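Local coordinates for protein anti-h(o) lectin I (Ulex europaeus, PDB 1FX5) that binds L-fucose, recognising the H(O) blood-group determinant as a calcium- and manganese-containing legume lectin, at residues Gln33-Gly38 against Gly216-Gly221; Thr180-Leu185 against Ser195-Val200; Leu4-Lys9 against Trp231-Thr236. All blocks are in the same frame, centred on the assembly; numbering follows the deposited sequence.

All three contacts belong to one legume lectin domain, a sandwich of two antiparallel sheets. Along the chain they are nested. Interaction 3 encloses interaction 1, and interaction 1 encloses interaction 2. Interactions 2 and 3 lie in the back sheet, on strands 180-187 and 192-199 and on strands 3-8 and 224-236, with centres about 19 Å apart. Interaction 1 uses strand 209-219 of the front sheet and a loop, and its centre is about 27 Å from each of the others. None touches another. Interaction 3 thus joins the two ends of the chain, and strand 3-8 also carries the sheet into the second subunit.

Interaction 1 of 3, residues Gln33-Gly38 against Gly216-Gly221; sequences QLNKVG and GSTYIG. Unlike the reference sequence in segment 216-221: Ser217 (reference Gly).
Leu34 and Asn35 face Gly216 and Thr218 at one end of the legume lectin sandwich. The loop that follows strand 32-33 rests here on the end of strand 209-219. The two segments run in roughly similar directions, 31° apart, over the touching part. No hydrogen bond joins them, so the fit is one of shape.

Leu34 points toward the strand and touches it with CB, the first carbon of its side chain. With no side chain on Gly216, Leu34 CB can settle 3.8 Å from Gly216 CA. The backbones come close at this point, with Leu34 CA 4.9 Å from Gly216 CA.

Asn35 also points toward the strand. Its CB lies 3.8 Å from Gly216 O, and its amide continues toward the methyl of Thr218. The side chains of Asn35 and Thr218 cross at about a right angle. Thr218 presents its methyl branch, while its hydroxyl is engaged elsewhere. Thr218 OG1 is hydrogen-bonded to Thr86 O and to Ala224 N. These bonds probably hold the threonine's rotation, which leaves CG2 toward Asn35.

Ser217 points away from the loop, and its OG is hydrogen-bonded to Gly104 O. Its backbone pairs with Asp87. Its side chain is about 9 Å from the bound calcium ion, so it lies on the metal side but is not one of the metal's ligands. On the loop side, the side chain of Lys36 comes within about 6 Å of a bound N-acetylglucosamine. The backbone of Asn35 is tied to strand 224-236, where Asn35 O is hydrogen-bonded to Thr225 OG1. The nearest carbon pair between the crossed side chains is Thr218 CG2 and Asn35 CG, 4.6 Å apart.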
ATOM      1  N   GLN A  33      -9.289  -9.648  14.489  1.00 21.75           N
ATOM      2  CA  GLN A  33      -9.642 -11.014  14.866  1.00 19.06           C
ATOM      3  C   GLN A  33      -9.496 -11.939  13.656  1.00 19.29           C
ATOM      4  O   GLN A  33     -10.264 -11.866  12.700  1.00 22.03           O
ATOM      5  CB  GLN A  33     -11.076 -11.052  15.409  1.00 21.56           C
ATOM      6  CG  GLN A  33     -11.435 -12.375  16.060  1.00 22.11           C
ATOM      7  CD  GLN A  33     -12.846 -12.407  16.585  1.00 27.18           C
ATOM      8  OE1 GLN A  33     -13.059 -12.404  17.789  1.00 29.13           O
ATOM      9  NE2 GLN A  33     -13.820 -12.458  15.687  1.00 25.23           N
ATOM     10  N   LEU A  34      -8.528 -12.836  13.714  1.00 17.84           N
ATOM     11  CA  LEU A  34      -8.291 -13.747  12.609  1.00 20.16           C
ATOM     12  C   LEU A  34      -9.343 -14.834  12.356  1.00 21.05           C
ATOM     13  O   LEU A  34      -9.511 -15.292  11.230  1.00 20.85           O
ATOM     14  CB  LEU A  34      -6.885 -14.368  12.756  1.00 20.11           C
ATOM     15  CG  LEU A  34      -5.722 -13.362  12.897  1.00 22.44           C
ATOM     16  CD1 LEU A  34      -4.389 -14.090  13.158  1.00 21.03           C
ATOM     17  CD2 LEU A  34      -5.637 -12.464  11.654  1.00 17.41           C
ATOM     18  N   ASN A  35     -10.036 -15.266  13.399  1.00 22.82           N
ATOM     19  CA  ASN A  35     -11.050 -16.299  13.241  1.00 24.66           C
ATOM     20  C   ASN A  35     -12.078 -16.117  14.328  1.00 26.52           C
ATOM     21  O   ASN A  35     -11.788 -15.503  15.354  1.00 28.87           O
ATOM     22  CB  ASN A  35     -10.427 -17.706  13.371  1.00 21.80           C
ATOM     23  CG  ASN A  35      -9.982 -18.043  14.806  1.00 23.44           C
ATOM     24  OD1 ASN A  35     -10.697 -18.722  15.540  1.00 25.14           O
ATOM     25  ND2 ASN A  35      -8.790 -17.591  15.195  1.00 15.39           N
ATOM     26  N   LYS A  36     -13.293 -16.591  14.091  1.00 28.46           N
ATOM     27  CA  LYS A  36     -14.306 -16.456  15.109  1.00 29.95           C
ATOM     28  C   LYS A  36     -14.614 -17.828  15.687  1.00 31.67           C
ATOM     29  O   LYS A  36     -14.185 -18.854  15.138  1.00 32.34           O
ATOM     30  CB  LYS A  36     -15.544 -15.720  14.597  1.00 30.19           C
ATOM     31  CG  LYS A  36     -16.139 -16.231  13.339  1.00 34.64           C
ATOM     32  CD  LYS A  36     -17.317 -15.348  12.947  1.00 36.76           C
ATOM     33  CE  LYS A  36     -16.926 -13.874  12.948  1.00 40.62           C
ATOM     34  NZ  LYS A  36     -18.007 -13.001  12.388  1.00 41.40           N
ATOM     35  N   VAL A  37     -15.200 -17.825  16.883  1.00 32.43           N
ATOM     36  CA  VAL A  37     -15.569 -19.047  17.589  1.00 29.81           C
ATOM     37  C   VAL A  37     -17.090 -19.049  17.718  1.00 31.66           C
ATOM     38  O   VAL A  37     -17.748 -18.022  17.493  1.00 28.54           O
ATOM     39  CB  VAL A  37     -14.899 -19.104  18.975  1.00 29.30           C
ATOM     40  CG1 VAL A  37     -13.375 -19.190  18.823  1.00 24.14           C
ATOM     41  CG2 VAL A  37     -15.260 -17.866  19.777  1.00 28.21           C
ATOM     42  N   GLY A  38     -17.645 -20.195  18.082  1.00 33.87           N
ATOM     43  CA  GLY A  38     -19.086 -20.323  18.231  1.00 39.79           C
ATOM     44  C   GLY A  38     -19.497 -21.659  17.632  1.00 44.22           C
ATOM     45  O   GLY A  38     -18.734 -22.249  16.851  1.00 43.34           O
ATOM     46  N   GLY A 216      -5.543 -17.412  10.803  1.00 15.17           N
ATOM     47  CA  GLY A 216      -5.801 -17.954  12.121  1.00 10.94           C
ATOM     48  C   GLY A 216      -6.865 -19.015  11.930  1.00 16.08           C
ATOM     49  O   GLY A 216      -7.710 -18.864  11.043  1.00 14.04           O
ATOM     50  N   SER A 217      -6.834 -20.091  12.723  1.00 15.06           N
ATOM     51  CA  SER A 217      -7.833 -21.129  12.575  1.00 16.60           C
ATOM     52  C   SER A 217      -7.981 -21.964  13.836  1.00 17.43           C
ATOM     53  O   SER A 217      -7.136 -21.899  14.735  1.00 14.48           O
ATOM     54  CB  SER A 217      -7.536 -22.018  11.355  1.00 18.78           C
ATOM     55  OG  SER A 217      -6.338 -22.723  11.539  1.00 23.18           O
ATOM     56  N   THR A 218      -9.080 -22.720  13.898  1.00 17.95           N
ATOM     57  CA  THR A 218      -9.399 -23.577  15.029  1.00 18.34           C
ATOM     58  C   THR A 218     -10.299 -24.763  14.610  1.00 19.61           C
ATOM     59  O   THR A 218     -10.702 -24.867  13.446  1.00 17.37           O
ATOM     60  CB  THR A 218     -10.046 -22.739  16.146  1.00 18.25           C
ATOM     61  OG1 THR A 218     -10.038 -23.475  17.381  1.00 19.19           O
ATOM     62  CG2 THR A 218     -11.469 -22.343  15.759  1.00 19.11           C
ATOM     63  N   TYR A 219     -10.628 -25.638  15.555  1.00 21.21           N
ATOM     64  CA  TYR A 219     -11.463 -26.811  15.271  1.00 24.04           C
ATOM     65  C   TYR A 219     -12.576 -26.963  16.325  1.00 24.68           C
ATOM     66  O   TYR A 219     -12.382 -26.474  17.452  1.00 24.69           O
ATOM     67  CB  TYR A 219     -10.523 -28.007  15.320  1.00 24.68           C
ATOM     68  CG  TYR A 219     -11.126 -29.292  14.886  1.00 27.94           C
ATOM     69  CD1 TYR A 219     -11.391 -30.294  15.818  1.00 26.53           C
ATOM     70  CD2 TYR A 219     -11.444 -29.509  13.553  1.00 25.48           C
ATOM     71  CE1 TYR A 219     -11.953 -31.468  15.438  1.00 28.04           C
ATOM     72  CE2 TYR A 219     -12.012 -30.690  13.156  1.00 29.80           C
ATOM     73  CZ  TYR A 219     -12.266 -31.667  14.107  1.00 29.46           C
ATOM     74  OH  TYR A 219     -12.822 -32.860  13.733  1.00 33.10           O
ATOM     75  N   ILE A 220     -13.708 -27.635  16.006  1.00 26.63           N
ATOM     76  CA  ILE A 220     -14.811 -27.799  17.008  1.00 28.23           C
ATOM     77  C   ILE A 220     -14.396 -28.595  18.215  1.00 29.40           C
ATOM     78  O   ILE A 220     -13.711 -29.610  18.084  1.00 30.21           O
ATOM     79  CB  ILE A 220     -16.103 -28.544  16.537  1.00 31.73           C
ATOM     80  CG1 ILE A 220     -15.895 -29.256  15.217  1.00 31.11           C
ATOM     81  CG2 ILE A 220     -17.326 -27.626  16.616  1.00 33.68           C
ATOM     82  CD1 ILE A 220     -15.133 -30.513  15.358  1.00 32.45           C
ATOM     83  N   GLY A 221     -14.850 -28.156  19.384  1.00 26.67           N
ATOM     84  CA  GLY A 221     -14.507 -28.860  20.607  1.00 27.65           C
ATOM     85  C   GLY A 221     -13.241 -28.367  21.274  1.00 29.54           C
ATOM     86  O   GLY A 221     -12.976 -28.709  22.425  1.00 31.56           O
TER

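Interaction 2 of 3, residues Thr180-Leu185 against Ser195-Val200; sequences TLTASL and SVTSIV
The flat groups where Leu181 and Ala183 meet Ser198 and Val196 are peptide groups, joined N-H to C=O across the strands. On one face of this antiparallel hairpin stand Thr180, Thr182, Ser184, Ser195, Thr197 and Ile199. On the other stand Leu181, Ala183, Val196 and Ser198. Four backbone bonds join the strands. Leu181 N to Ser198 O is the straightest, 2.8 Å and 172° at the hydrogen.

Thr182 and Thr197 form a non-hydrogen-bonded pair. Both put CG2 anti to the backbone N, with OG1 beside it. This lets the hydroxyls meet across the strands, but Thr182 OG1 to Thr197 OG1, 3.3 Å, is only a weak hydrogen bond. The methyls Thr180 CG2 and Thr197 CG2 touch at 3.6 Å. Thr180 OG1 bonds instead to Ser178 OG.

Opposite the threonines, Ala183 CB meets Val196 CG1 at 4.1 Å. Leu181 and Ala183 pack on Val122 and Val124 of strand 122-127, and Val196 on Ile143 and Ile145. The chemistry is two-sided: the hydroxyl-rich face is partly exposed, while Leu181, Ala183 and Val196 on the other face are buried between the sheets, with Ser198 at its end partly exposed.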
ATOM      1  N   THR A 180      18.931 -15.371   5.433  1.00 19.33           N
ATOM      2  CA  THR A 180      18.476 -15.834   6.752  1.00 18.20           C
ATOM      3  C   THR A 180      17.089 -15.320   7.161  1.00 18.61           C
ATOM      4  O   THR A 180      16.807 -14.130   7.040  1.00 18.05           O
ATOM      5  CB  THR A 180      19.503 -15.414   7.859  1.00 19.46           C
ATOM      6  OG1 THR A 180      20.791 -15.979   7.568  1.00 21.77           O
ATOM      7  CG2 THR A 180      19.077 -15.915   9.206  1.00 18.01           C
ATOM      8  N   LEU A 181      16.217 -16.231   7.577  1.00 15.22           N
ATOM      9  CA  LEU A 181      14.859 -15.889   8.016  1.00 15.58           C
ATOM     10  C   LEU A 181      14.796 -16.272   9.517  1.00 15.17           C
ATOM     11  O   LEU A 181      14.961 -17.444   9.866  1.00 13.42           O
ATOM     12  CB  LEU A 181      13.811 -16.677   7.211  1.00 14.78           C
ATOM     13  CG  LEU A 181      12.342 -16.435   7.559  1.00 17.73           C
ATOM     14  CD1 LEU A 181      11.982 -14.956   7.304  1.00 17.88           C
ATOM     15  CD2 LEU A 181      11.472 -17.331   6.695  1.00 18.36           C
ATOM     16  N   THR A 182      14.666 -15.281  10.397  1.00 15.46           N
ATOM     17  CA  THR A 182      14.594 -15.523  11.849  1.00 18.38           C
ATOM     18  C   THR A 182      13.301 -14.963  12.413  1.00 18.63           C
ATOM     19  O   THR A 182      12.873 -13.863  12.021  1.00 16.06           O
ATOM     20  CB  THR A 182      15.758 -14.834  12.615  1.00 17.91           C
ATOM     21  OG1 THR A 182      16.996 -15.305  12.100  1.00 24.91           O
ATOM     22  CG2 THR A 182      15.730 -15.187  14.105  1.00 18.78           C
ATOM     23  N   ALA A 183      12.686 -15.715  13.321  1.00 16.64           N
ATOM     24  CA  ALA A 183      11.439 -15.304  13.956  1.00 15.19           C
ATOM     25  C   ALA A 183      11.615 -15.523  15.452  1.00 16.27           C
ATOM     26  O   ALA A 183      12.152 -16.564  15.860  1.00 15.58           O
ATOM     27  CB  ALA A 183      10.272 -16.160  13.451  1.00  9.06           C
ATOM     28  N   SER A 184      11.264 -14.528  16.262  1.00 16.06           N
ATOM     29  CA  SER A 184      11.377 -14.670  17.713  1.00 18.59           C
ATOM     30  C   SER A 184      10.113 -14.170  18.413  1.00 19.16           C
ATOM     31  O   SER A 184       9.397 -13.268  17.916  1.00 19.54           O
ATOM     32  CB  SER A 184      12.623 -13.985  18.264  1.00 19.08           C
ATOM     33  OG  SER A 184      12.577 -12.616  18.028  1.00 28.59           O
ATOM     34  N   LEU A 185       9.767 -14.858  19.487  1.00 17.25           N
ATOM     35  CA  LEU A 185       8.601 -14.523  20.275  1.00 19.05           C
ATOM     36  C   LEU A 185       9.038 -14.234  21.715  1.00 19.79           C
ATOM     37  O   LEU A 185       9.892 -14.934  22.246  1.00 21.90           O
ATOM     38  CB  LEU A 185       7.607 -15.686  20.224  1.00 18.68           C
ATOM     39  CG  LEU A 185       6.338 -15.614  21.098  1.00 21.92           C
ATOM     40  CD1 LEU A 185       5.210 -16.461  20.462  1.00 13.82           C
ATOM     41  CD2 LEU A 185       6.657 -16.086  22.549  1.00 17.68           C
ATOM     42  N   SER A 195      13.228 -18.552  19.617  1.00 21.80           N
ATOM     43  CA  SER A 195      13.421 -18.176  18.227  1.00 21.64           C
ATOM     44  C   SER A 195      13.735 -19.376  17.360  1.00 21.51           C
ATOM     45  O   SER A 195      14.219 -20.414  17.853  1.00 20.57           O
ATOM     46  CB  SER A 195      14.484 -17.097  18.072  1.00 21.34           C
ATOM     47  OG  SER A 195      15.728 -17.529  18.549  1.00 28.97           O
ATOM     48  N   VAL A 196      13.354 -19.258  16.094  1.00 18.07           N
ATOM     49  CA  VAL A 196      13.571 -20.300  15.111  1.00 16.44           C
ATOM     50  C   VAL A 196      14.147 -19.592  13.894  1.00 17.88           C
ATOM     51  O   VAL A 196      13.708 -18.476  13.537  1.00 14.01           O
ATOM     52  CB  VAL A 196      12.271 -21.050  14.782  1.00 15.92           C
ATOM     53  CG1 VAL A 196      11.251 -20.119  14.117  1.00 14.70           C
ATOM     54  CG2 VAL A 196      12.596 -22.254  13.930  1.00 13.01           C
ATOM     55  N   THR A 197      15.107 -20.248  13.245  1.00 17.21           N
ATOM     56  CA  THR A 197      15.769 -19.687  12.074  1.00 15.13           C
ATOM     57  C   THR A 197      15.978 -20.674  10.962  1.00 17.81           C
ATOM     58  O   THR A 197      16.078 -21.880  11.211  1.00 17.63           O
ATOM     59  CB  THR A 197      17.222 -19.255  12.473  1.00 14.49           C
ATOM     60  OG1 THR A 197      17.180 -18.300  13.531  1.00 20.36           O
ATOM     61  CG2 THR A 197      17.946 -18.641  11.336  1.00 13.49           C
ATOM     62  N   SER A 198      16.088 -20.152   9.743  1.00 16.19           N
ATOM     63  CA  SER A 198      16.332 -20.963   8.564  1.00 18.90           C
ATOM     64  C   SER A 198      16.947 -20.141   7.429  1.00 22.05           C
ATOM     65  O   SER A 198      16.851 -18.904   7.412  1.00 21.12           O
ATOM     66  CB  SER A 198      15.116 -21.716   8.069  1.00 22.11           C
ATOM     67  OG  SER A 198      15.591 -22.830   7.305  1.00 27.15           O
ATOM     68  N   ILE A 199      17.613 -20.832   6.500  1.00 20.39           N
ATOM     69  CA  ILE A 199      18.250 -20.184   5.361  1.00 18.11           C
ATOM     70  C   ILE A 199      17.528 -20.703   4.130  1.00 18.91           C
ATOM     71  O   ILE A 199      17.582 -21.896   3.821  1.00 19.72           O
ATOM     72  CB  ILE A 199      19.769 -20.459   5.349  1.00 18.55           C
ATOM     73  CG1 ILE A 199      20.346 -19.993   6.695  1.00 16.08           C
ATOM     74  CG2 ILE A 199      20.428 -19.734   4.171  1.00 20.52           C
ATOM     75  CD1 ILE A 199      21.835 -19.943   6.817  1.00 21.08           C
ATOM     76  N   VAL A 200      16.797 -19.801   3.475  1.00 16.60           N
ATOM     77  CA  VAL A 200      16.032 -20.142   2.294  1.00 17.08           C
ATOM     78  C   VAL A 200      16.069 -19.015   1.248  1.00 18.03           C
ATOM     79  O   VAL A 200      15.923 -17.831   1.565  1.00 17.88           O
ATOM     80  CB  VAL A 200      14.569 -20.546   2.716  1.00 21.03           C
ATOM     81  CG1 VAL A 200      14.012 -19.561   3.705  1.00 23.47           C
ATOM     82  CG2 VAL A 200      13.632 -20.613   1.514  1.00 23.81           C
TER

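Interaction 3 of 3, residues Leu4-Lys9 against Trp231-Thr236. Unlike the reference sequence in segment 231-236: Thr236 (reference Asn).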
ATOM      1  N   LEU A   4       8.740   0.191   0.995  1.00 21.47           N
ATOM      2  CA  LEU A   4       7.378   0.218   1.514  1.00 22.03           C
ATOM      3  C   LEU A   4       7.459   0.054   3.026  1.00 23.39           C
ATOM      4  O   LEU A   4       8.215  -0.775   3.550  1.00 22.53           O
ATOM      5  CB  LEU A   4       6.493  -0.877   0.913  1.00 19.79           C
ATOM      6  CG  LEU A   4       5.059  -0.840   1.467  1.00 20.93           C
ATOM      7  CD1 LEU A   4       4.365   0.394   0.932  1.00 18.92           C
ATOM      8  CD2 LEU A   4       4.264  -2.066   1.063  1.00 18.91           C
ATOM      9  N   SER A   5       6.632   0.814   3.722  1.00 24.53           N
ATOM     10  CA  SER A   5       6.598   0.779   5.159  1.00 21.47           C
ATOM     11  C   SER A   5       5.242   1.308   5.634  1.00 22.71           C
ATOM     12  O   SER A   5       4.713   2.289   5.084  1.00 20.82           O
ATOM     13  CB  SER A   5       7.733   1.664   5.649  1.00 22.20           C
ATOM     14  OG  SER A   5       7.893   1.627   7.049  1.00 32.40           O
ATOM     15  N   PHE A   6       4.646   0.627   6.606  1.00 18.54           N
ATOM     16  CA  PHE A   6       3.362   1.047   7.150  1.00 19.85           C
ATOM     17  C   PHE A   6       3.308   0.638   8.605  1.00 23.66           C
ATOM     18  O   PHE A   6       4.071  -0.250   9.033  1.00 24.01           O
ATOM     19  CB  PHE A   6       2.161   0.462   6.361  1.00 17.93           C
ATOM     20  CG  PHE A   6       2.137  -1.043   6.267  1.00 19.95           C
ATOM     21  CD1 PHE A   6       1.734  -1.829   7.360  1.00 22.27           C
ATOM     22  CD2 PHE A   6       2.413  -1.673   5.067  1.00 14.94           C
ATOM     23  CE1 PHE A   6       1.594  -3.216   7.250  1.00 18.37           C
ATOM     24  CE2 PHE A   6       2.273  -3.041   4.953  1.00 15.92           C
ATOM     25  CZ  PHE A   6       1.858  -3.816   6.047  1.00 13.97           C
ATOM     26  N   LYS A   7       2.459   1.312   9.377  1.00 23.79           N
ATOM     27  CA  LYS A   7       2.307   1.010  10.799  1.00 24.64           C
ATOM     28  C   LYS A   7       0.864   1.194  11.220  1.00 25.15           C
ATOM     29  O   LYS A   7       0.235   2.220  10.901  1.00 25.76           O
ATOM     30  CB  LYS A   7       3.187   1.912  11.671  1.00 26.78           C
ATOM     31  CG  LYS A   7       3.159   1.519  13.144  1.00 32.41           C
ATOM     32  CD  LYS A   7       3.645   2.623  14.072  1.00 39.83           C
ATOM     33  CE  LYS A   7       5.146   2.842  13.992  1.00 46.50           C
ATOM     34  NZ  LYS A   7       5.595   3.862  15.001  1.00 49.99           N
ATOM     35  N   PHE A   8       0.324   0.179  11.876  1.00 22.18           N
ATOM     36  CA  PHE A   8      -1.044   0.205  12.362  1.00 21.59           C
ATOM     37  C   PHE A   8      -0.875   0.190  13.887  1.00 24.08           C
ATOM     38  O   PHE A   8      -0.352  -0.795  14.449  1.00 21.63           O
ATOM     39  CB  PHE A   8      -1.805  -1.077  11.988  1.00 21.87           C
ATOM     40  CG  PHE A   8      -2.217  -1.184  10.543  1.00 23.14           C
ATOM     41  CD1 PHE A   8      -3.472  -0.746  10.131  1.00 20.92           C
ATOM     42  CD2 PHE A   8      -1.392  -1.813   9.615  1.00 22.40           C
ATOM     43  CE1 PHE A   8      -3.903  -0.937   8.816  1.00 21.24           C
ATOM     44  CE2 PHE A   8      -1.817  -2.005   8.298  1.00 21.35           C
ATOM     45  CZ  PHE A   8      -3.080  -1.564   7.900  1.00 20.79           C
ATOM     46  N   LYS A   9      -1.263   1.274  14.559  1.00 24.25           N
ATOM     47  CA  LYS A   9      -1.154   1.346  16.022  1.00 24.92           C
ATOM     48  C   LYS A   9      -2.294   0.533  16.642  1.00 23.32           C
ATOM     49  O   LYS A   9      -2.217   0.104  17.787  1.00 23.28           O
ATOM     50  CB  LYS A   9      -1.177   2.785  16.478  1.00 28.00           C
ATOM     51  CG  LYS A   9       0.079   3.486  16.071  1.00 37.04           C
ATOM     52  CD  LYS A   9       0.042   4.943  16.420  1.00 47.75           C
ATOM     53  CE  LYS A   9       1.382   5.569  16.095  1.00 54.50           C
ATOM     54  NZ  LYS A   9       1.196   7.009  15.830  1.00 61.71           N
ATOM     55  N   TRP A 231       0.638  -3.736  14.169  1.00 18.93           N
ATOM     56  CA  TRP A 231       1.480  -4.318  13.149  1.00 18.56           C
ATOM     57  C   TRP A 231       2.341  -3.271  12.477  1.00 18.56           C
ATOM     58  O   TRP A 231       1.838  -2.218  12.072  1.00 20.38           O
ATOM     59  CB  TRP A 231       0.552  -4.951  12.104  1.00 19.65           C
ATOM     60  CG  TRP A 231       1.192  -5.715  10.987  1.00 19.03           C
ATOM     61  CD1 TRP A 231       2.439  -6.300  10.979  1.00 17.84           C
ATOM     62  CD2 TRP A 231       0.578  -6.052   9.736  1.00 18.43           C
ATOM     63  NE1 TRP A 231       2.625  -6.985   9.798  1.00 17.89           N
ATOM     64  CE2 TRP A 231       1.501  -6.853   9.021  1.00 19.34           C
ATOM     65  CE3 TRP A 231      -0.666  -5.764   9.156  1.00 17.00           C
ATOM     66  CZ2 TRP A 231       1.213  -7.373   7.751  1.00 18.02           C
ATOM     67  CZ3 TRP A 231      -0.952  -6.280   7.896  1.00 12.58           C
ATOM     68  CH2 TRP A 231      -0.014  -7.077   7.208  1.00 14.81           C
ATOM     69  N   TYR A 232       3.623  -3.580  12.337  1.00 16.32           N
ATOM     70  CA  TYR A 232       4.584  -2.698  11.699  1.00 17.79           C
ATOM     71  C   TYR A 232       5.303  -3.549  10.645  1.00 19.80           C
ATOM     72  O   TYR A 232       5.672  -4.703  10.940  1.00 16.46           O
ATOM     73  CB  TYR A 232       5.578  -2.156  12.728  1.00 19.60           C
ATOM     74  CG  TYR A 232       6.810  -1.556  12.101  1.00 28.88           C
ATOM     75  CD1 TYR A 232       6.806  -0.250  11.616  1.00 32.71           C
ATOM     76  CD2 TYR A 232       7.985  -2.302  11.982  1.00 34.33           C
ATOM     77  CE1 TYR A 232       7.941   0.305  11.038  1.00 36.49           C
ATOM     78  CE2 TYR A 232       9.135  -1.763  11.400  1.00 37.39           C
ATOM     79  CZ  TYR A 232       9.106  -0.459  10.930  1.00 40.19           C
ATOM     80  OH  TYR A 232      10.246   0.087  10.359  1.00 43.32           O
ATOM     81  N   PHE A 233       5.528  -2.984   9.449  1.00 16.52           N
ATOM     82  CA  PHE A 233       6.200  -3.702   8.365  1.00 18.09           C
ATOM     83  C   PHE A 233       7.010  -2.780   7.481  1.00 22.02           C
ATOM     84  O   PHE A 233       6.537  -1.704   7.103  1.00 21.73           O
ATOM     85  CB  PHE A 233       5.160  -4.393   7.472  1.00 18.60           C
ATOM     86  CG  PHE A 233       5.750  -5.120   6.289  1.00 19.42           C
ATOM     87  CD1 PHE A 233       6.097  -6.461   6.385  1.00 19.93           C
ATOM     88  CD2 PHE A 233       5.967  -4.459   5.075  1.00 22.25           C
ATOM     89  CE1 PHE A 233       6.657  -7.148   5.291  1.00 18.31           C
ATOM     90  CE2 PHE A 233       6.522  -5.131   3.978  1.00 19.64           C
ATOM     91  CZ  PHE A 233       6.870  -6.482   4.090  1.00 18.14           C
ATOM     92  N   THR A 234       8.197  -3.231   7.086  1.00 20.74           N
ATOM     93  CA  THR A 234       9.055  -2.444   6.227  1.00 21.89           C
ATOM     94  C   THR A 234       9.951  -3.335   5.359  1.00 23.38           C
ATOM     95  O   THR A 234      10.517  -4.336   5.850  1.00 21.53           O
ATOM     96  CB  THR A 234       9.897  -1.421   7.044  1.00 24.54           C
ATOM     97  OG1 THR A 234      10.867  -0.799   6.199  1.00 27.23           O
ATOM     98  CG2 THR A 234      10.648  -2.101   8.119  1.00 27.92           C
ATOM     99  N   SER A 235       9.987  -3.048   4.053  1.00 22.81           N
ATOM    100  CA  SER A 235      10.818  -3.810   3.118  1.00 24.73           C
ATOM    101  C   SER A 235      11.597  -2.820   2.284  1.00 27.40           C
ATOM    102  O   SER A 235      11.117  -1.698   1.995  1.00 23.98           O
ATOM    103  CB  SER A 235      10.014  -4.726   2.202  1.00 26.54           C
ATOM    104  OG  SER A 235       9.111  -3.987   1.407  1.00 31.90           O
ATOM    105  N   THR A 236      12.783  -3.252   1.864  1.00 25.94           N
ATOM    106  CA  THR A 236      13.652  -2.415   1.059  1.00 26.00           C
ATOM    107  C   THR A 236      14.673  -3.282   0.308  1.00 29.52           C
ATOM    108  O   THR A 236      14.976  -4.414   0.721  1.00 26.94           O
ATOM    109  CB  THR A 236      14.423  -1.428   1.976  1.00 22.84           C
ATOM    110  OG1 THR A 236      15.230  -0.554   1.187  1.00 24.80           O
ATOM    111  CG2 THR A 236      15.354  -2.178   2.912  1.00 20.73           C
TER
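The apolar centre is an aromatic cluster of Phe6, Trp231 and Phe233. Phe6 turns its edge onto the face of Trp231 in a T-shaped stack. Its ring centre is 5.0 Å from that of the indole six-membered ring, with the planes at 81°. Phe6 CE1 lies over the centre of the indole ring, with CZ beside it. A chi1 of 57° sets the Phe6 ring between its own backbone N and carbonyl carbon, tilted over the partner strand. One face of that ring receives Phe233 CB, 3.9 Å from the ring centre, in a CH-pi contact. The Phe233 ring is slid aside and barely overlaps that of Phe6. Phe8 lies beside Trp231, pointing the same way, with Phe8 CE2 4.0 Å from Trp231 CE3.

Beneath the cluster the antiparallel strands are joined by six backbone bonds. Phe8 N to Trp231 O, 2.8 Å, is the shortest. The opposite face is more polar and partly exposed. There Ser5 OG lies 3.6 Å from Thr234 CB. Lys7 CB approaches the edge of the Tyr232 ring, 4.2 Å from Tyr232 CD1, and the rest of the lysine leads away.

The pair is part of the legume lectin back sheet. Strand 64-78 flanks 224-236 on its other side, and Thr70 OG1 is hydrogen-bonded to Trp231 NE1. Tyr51 stacks on Phe6, and Val212 of strand 209-219 packs against Trp231 and Phe233. Residues Leu4 to Lys7 also pair antiparallel with a strand of the second subunit, continuing the sheet across the dimer, as in the canonical legume lectin dimer.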